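PDB 3S5W: L-ornithine N(5)-monooxygenase from Pseudomonas aeruginosa, which hydroxylates the side-chain N5 of L-ornithine with FAD, NADPH and molecular oxygen, the first step toward hydroxamate siderophores such as pyoverdin. Local coordinates for residues Gly397-Leu402 / Ala411-Gly416. Sequence-based numbering, arbitrary orientation.
Sequences GRDYRL and AIYAQG. With PO4 (phosphate ion), chain G.
Arg401 and Tyr413 form a single backbone bridge, their CA atoms 4.3 Å apart. Ala414 N donates to Tyr400 O at 3.1 Å (N-H...O 156°). On the other flank Leu402 N donates to Ile412 O at 2.9 Å (160°). That pattern identifies a non-hydrogen-bonded antiparallel pair, although the end-to-end directions of 399-402 and 411-414 are 97° apart, so the loop crosses the strand rather than running along it. Both carbonyls also receive CA-H...O contacts, from Tyr413 CA and Arg401 CA respectively. One water continues the pairing, accepting from Ile412 N and Arg401 NE while donating to Leu402 O. Within the loop, a type I turn (Tyr400 N to Gly397 O) leads into the bridge; Arg401 O accepts from Gly397 N, and Arg401 N bonds Asp399 OD1 weakly.

The Arg401 side chain leaves the backbone with CG opposite N and stays extended to NE, which carries CG over one face of the Tyr413 ring. One guanidinium face lies against Ala411 CB, 3.5 Å from Arg401 NE. NH1 and NH2 bind separate oxygens of a phosphate, probably from the crystallisation liquor, that His446 also holds; with the water on NE, each guanidinium nitrogen has a partner. At the Tyr413 ring edge, Asp399 O lies in plane, 3.4 Å from Tyr413 CD2, while Tyr413 OH and Asp399 OD2 both bond Ser442. Leu402 CD1 packs on Ile412 CG2 at 4.1 Å.

The Ala414 side chain lies about 10 Å from the bound FAD. The loop borders one edge of strand 411-414, whose other edge pairs in parallel with strand 183-186; helix 432-447 packs against Tyr413, Arg401 and Tyr400.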
ATOM      1  N   GLY A 397     -20.582   0.024   3.963  1.00 35.63           N
ATOM      2  CA  GLY A 397     -21.268   1.218   4.453  1.00 33.84           C
ATOM      3  C   GLY A 397     -20.355   2.447   4.404  1.00 33.15           C
ATOM      4  O   GLY A 397     -19.140   2.325   4.227  1.00 31.93           O
ATOM      5  N   ARG A 398     -20.940   3.625   4.575  1.00 32.41           N
ATOM      6  CA  ARG A 398     -20.165   4.867   4.729  1.00 32.01           C
ATOM      7  C   ARG A 398     -19.108   4.709   5.828  1.00 31.81           C
ATOM      8  O   ARG A 398     -17.949   5.111   5.640  1.00 29.91           O
ATOM      9  CB  ARG A 398     -21.088   6.040   5.054  1.00 32.10           C
ATOM     10  CG  ARG A 398     -20.379   7.403   5.269  1.00 33.34           C
ATOM     11  CD  ARG A 398     -19.466   7.814   4.082  1.00 31.05           C
ATOM     12  NE  ARG A 398     -18.690   9.024   4.399  1.00 32.30           N
ATOM     13  CZ  ARG A 398     -17.557   9.043   5.119  1.00 32.64           C
ATOM     14  NH1 ARG A 398     -17.009   7.909   5.568  1.00 30.70           N
ATOM     15  NH2 ARG A 398     -16.922  10.196   5.342  1.00 31.07           N
ATOM     16  N   ASP A 399     -19.504   4.088   6.951  1.00 30.58           N
ATOM     17  CA  ASP A 399     -18.600   3.854   8.093  1.00 30.22           C
ATOM     18  C   ASP A 399     -17.613   2.669   7.948  1.00 28.82           C
ATOM     19  O   ASP A 399     -16.986   2.255   8.926  1.00 28.49           O
ATOM     20  CB  ASP A 399     -19.416   3.727   9.398  1.00 30.91           C
ATOM     21  CG  ASP A 399     -20.320   2.475   9.410  1.00 32.46           C
ATOM     22  OD1 ASP A 399     -20.451   1.828   8.349  1.00 30.97           O
ATOM     23  OD2 ASP A 399     -20.886   2.163  10.479  1.00 35.30           O
ATOM     24  N   TYR A 400     -17.488   2.143   6.734  1.00 27.72           N
ATOM     25  CA  TYR A 400     -16.535   1.088   6.362  1.00 27.06           C
ATOM     26  C   TYR A 400     -16.947  -0.314   6.872  1.00 28.24           C
ATOM     27  O   TYR A 400     -16.167  -1.240   6.816  1.00 26.24           O
ATOM     28  CB  TYR A 400     -15.088   1.433   6.776  1.00 26.51           C
ATOM     29  CG  TYR A 400     -14.634   2.735   6.163  1.00 26.29           C
ATOM     30  CD1 TYR A 400     -14.104   2.758   4.861  1.00 26.53           C
ATOM     31  CD2 TYR A 400     -14.757   3.945   6.867  1.00 25.80           C
ATOM     32  CE1 TYR A 400     -13.688   3.974   4.254  1.00 25.09           C
ATOM     33  CE2 TYR A 400     -14.342   5.168   6.275  1.00 27.52           C
ATOM     34  CZ  TYR A 400     -13.806   5.153   4.959  1.00 26.50           C
ATOM     35  OH  TYR A 400     -13.391   6.324   4.353  1.00 25.97           O
ATOM     36  N   ARG A 401     -18.197  -0.436   7.299  1.00 29.88           N
ATOM     37  CA  ARG A 401     -18.724  -1.706   7.797  1.00 32.12           C
ATOM     38  C   ARG A 401     -19.335  -2.504   6.650  1.00 33.05           C
ATOM     39  O   ARG A 401     -20.137  -1.967   5.865  1.00 32.17           O
ATOM     40  CB  ARG A 401     -19.770  -1.423   8.879  1.00 33.20           C
ATOM     41  CG  ARG A 401     -20.193  -2.677   9.589  1.00 35.32           C
ATOM     42  CD  ARG A 401     -20.923  -2.323  10.819  1.00 39.57           C
ATOM     43  NE  ARG A 401     -21.619  -3.491  11.325  1.00 41.22           N
ATOM     44  CZ  ARG A 401     -22.477  -3.445  12.332  1.00 42.93           C
ATOM     45  NH1 ARG A 401     -22.734  -2.278  12.926  1.00 41.74           N
ATOM     46  NH2 ARG A 401     -23.066  -4.567  12.749  1.00 42.74           N
ATOM     47  N   LEU A 402     -18.908  -3.768   6.535  1.00 34.54           N
ATOM     48  CA  LEU A 402     -19.431  -4.727   5.560  1.00 36.66           C
ATOM     49  C   LEU A 402     -20.879  -5.033   5.914  1.00 38.42           C
ATOM     50  O   LEU A 402     -21.173  -5.353   7.060  1.00 37.73           O
ATOM     51  CB  LEU A 402     -18.626  -6.048   5.578  1.00 36.36           C
ATOM     52  CG  LEU A 402     -17.122  -6.049   5.285  1.00 37.95           C
ATOM     53  CD1 LEU A 402     -16.631  -7.420   4.798  1.00 35.02           C
ATOM     54  CD2 LEU A 402     -16.799  -4.992   4.254  1.00 38.79           C
ATOM     55  N   ALA A 411     -19.740  -6.973  14.039  1.00 38.27           N
ATOM     56  CA  ALA A 411     -19.393  -5.902  13.095  1.00 35.51           C
ATOM     57  C   ALA A 411     -18.044  -6.237  12.464  1.00 33.22           C
ATOM     58  O   ALA A 411     -17.092  -6.572  13.178  1.00 32.44           O
ATOM     59  CB  ALA A 411     -19.347  -4.552  13.826  1.00 35.24           C
ATOM     60  N   ILE A 412     -17.980  -6.185  11.132  1.00 30.82           N
ATOM     61  CA  ILE A 412     -16.734  -6.369  10.388  1.00 28.90           C
ATOM     62  C   ILE A 412     -16.455  -5.102   9.554  1.00 28.13           C
ATOM     63  O   ILE A 412     -17.298  -4.675   8.770  1.00 26.99           O
ATOM     64  CB  ILE A 412     -16.812  -7.585   9.452  1.00 29.84           C
ATOM     65  CG1 ILE A 412     -17.231  -8.848  10.264  1.00 30.20           C
ATOM     66  CG2 ILE A 412     -15.472  -7.777   8.701  1.00 28.15           C
ATOM     67  CD1 ILE A 412     -17.743  -9.968   9.425  1.00 33.61           C
ATOM     68  N   TYR A 413     -15.280  -4.516   9.756  1.00 27.51           N
ATOM     69  CA  TYR A 413     -14.876  -3.313   9.010  1.00 26.52           C
ATOM     70  C   TYR A 413     -13.692  -3.673   8.110  1.00 27.03           C
ATOM     71  O   TYR A 413     -12.942  -4.608   8.401  1.00 25.40           O
ATOM     72  CB  TYR A 413     -14.478  -2.210   9.993  1.00 26.54           C
ATOM     73  CG  TYR A 413     -15.577  -1.773  10.927  1.00 27.85           C
ATOM     74  CD1 TYR A 413     -15.826  -2.457  12.124  1.00 29.22           C
ATOM     75  CD2 TYR A 413     -16.359  -0.658  10.639  1.00 29.41           C
ATOM     76  CE1 TYR A 413     -16.844  -2.041  13.000  1.00 29.99           C
ATOM     77  CE2 TYR A 413     -17.363  -0.233  11.517  1.00 29.90           C
ATOM     78  CZ  TYR A 413     -17.599  -0.944  12.700  1.00 30.73           C
ATOM     79  OH  TYR A 413     -18.602  -0.534  13.564  1.00 32.41           O
ATOM     80  N   ALA A 414     -13.525  -2.936   7.008  1.00 26.40           N
ATOM     81  CA  ALA A 414     -12.376  -3.128   6.136  1.00 25.27           C
ATOM     82  C   ALA A 414     -11.800  -1.766   5.754  1.00 25.12           C
ATOM     83  O   ALA A 414     -12.552  -0.852   5.521  1.00 24.71           O
ATOM     84  CB  ALA A 414     -12.772  -3.910   4.901  1.00 26.40           C
ATOM     85  N   GLN A 415     -10.470  -1.663   5.683  1.00 25.50           N
ATOM     86  CA  GLN A 415      -9.817  -0.398   5.353  1.00 25.57           C
ATOM     87  C   GLN A 415      -8.964  -0.613   4.123  1.00 25.75           C
ATOM     88  O   GLN A 415      -8.150  -1.542   4.095  1.00 26.12           O
ATOM     89  CB  GLN A 415      -8.935   0.067   6.521  1.00 25.38           C
ATOM     90  CG  GLN A 415      -9.719   0.399   7.772  1.00 23.25           C
ATOM     91  CD  GLN A 415      -8.939   1.310   8.693  1.00 24.79           C
ATOM     92  OE1 GLN A 415      -8.699   2.473   8.360  1.00 24.74           O
ATOM     93  NE2 GLN A 415      -8.522   0.789   9.855  1.00 23.57           N
ATOM     94  N   GLY A 416      -9.159   0.257   3.118  1.00 26.21           N
ATOM     95  CA  GLY A 416      -8.335   0.268   1.909  1.00 25.80           C
ATOM     96  C   GLY A 416      -8.911  -0.542   0.761  1.00 26.71           C
ATOM     97  O   GLY A 416      -8.232  -0.736  -0.265  1.00 25.70           O
TER
HETATM   98  P   PO4 G 446     -25.733  -3.438  14.713  1.00 68.54           P
HETATM   99  O1  PO4 G 446     -24.586  -2.496  15.038  1.00 66.07           O
HETATM  100  O2  PO4 G 446     -25.216  -4.864  14.662  1.00 66.79           O
HETATM  101  O3  PO4 G 446     -26.789  -3.302  15.784  1.00 67.12           O
HETATM  102  O4  PO4 G 446     -26.352  -3.081  13.377  1.00 67.19           O
HETATM  103  O   HOH W   1     -20.535  -5.929   9.788  1.00 32.37           O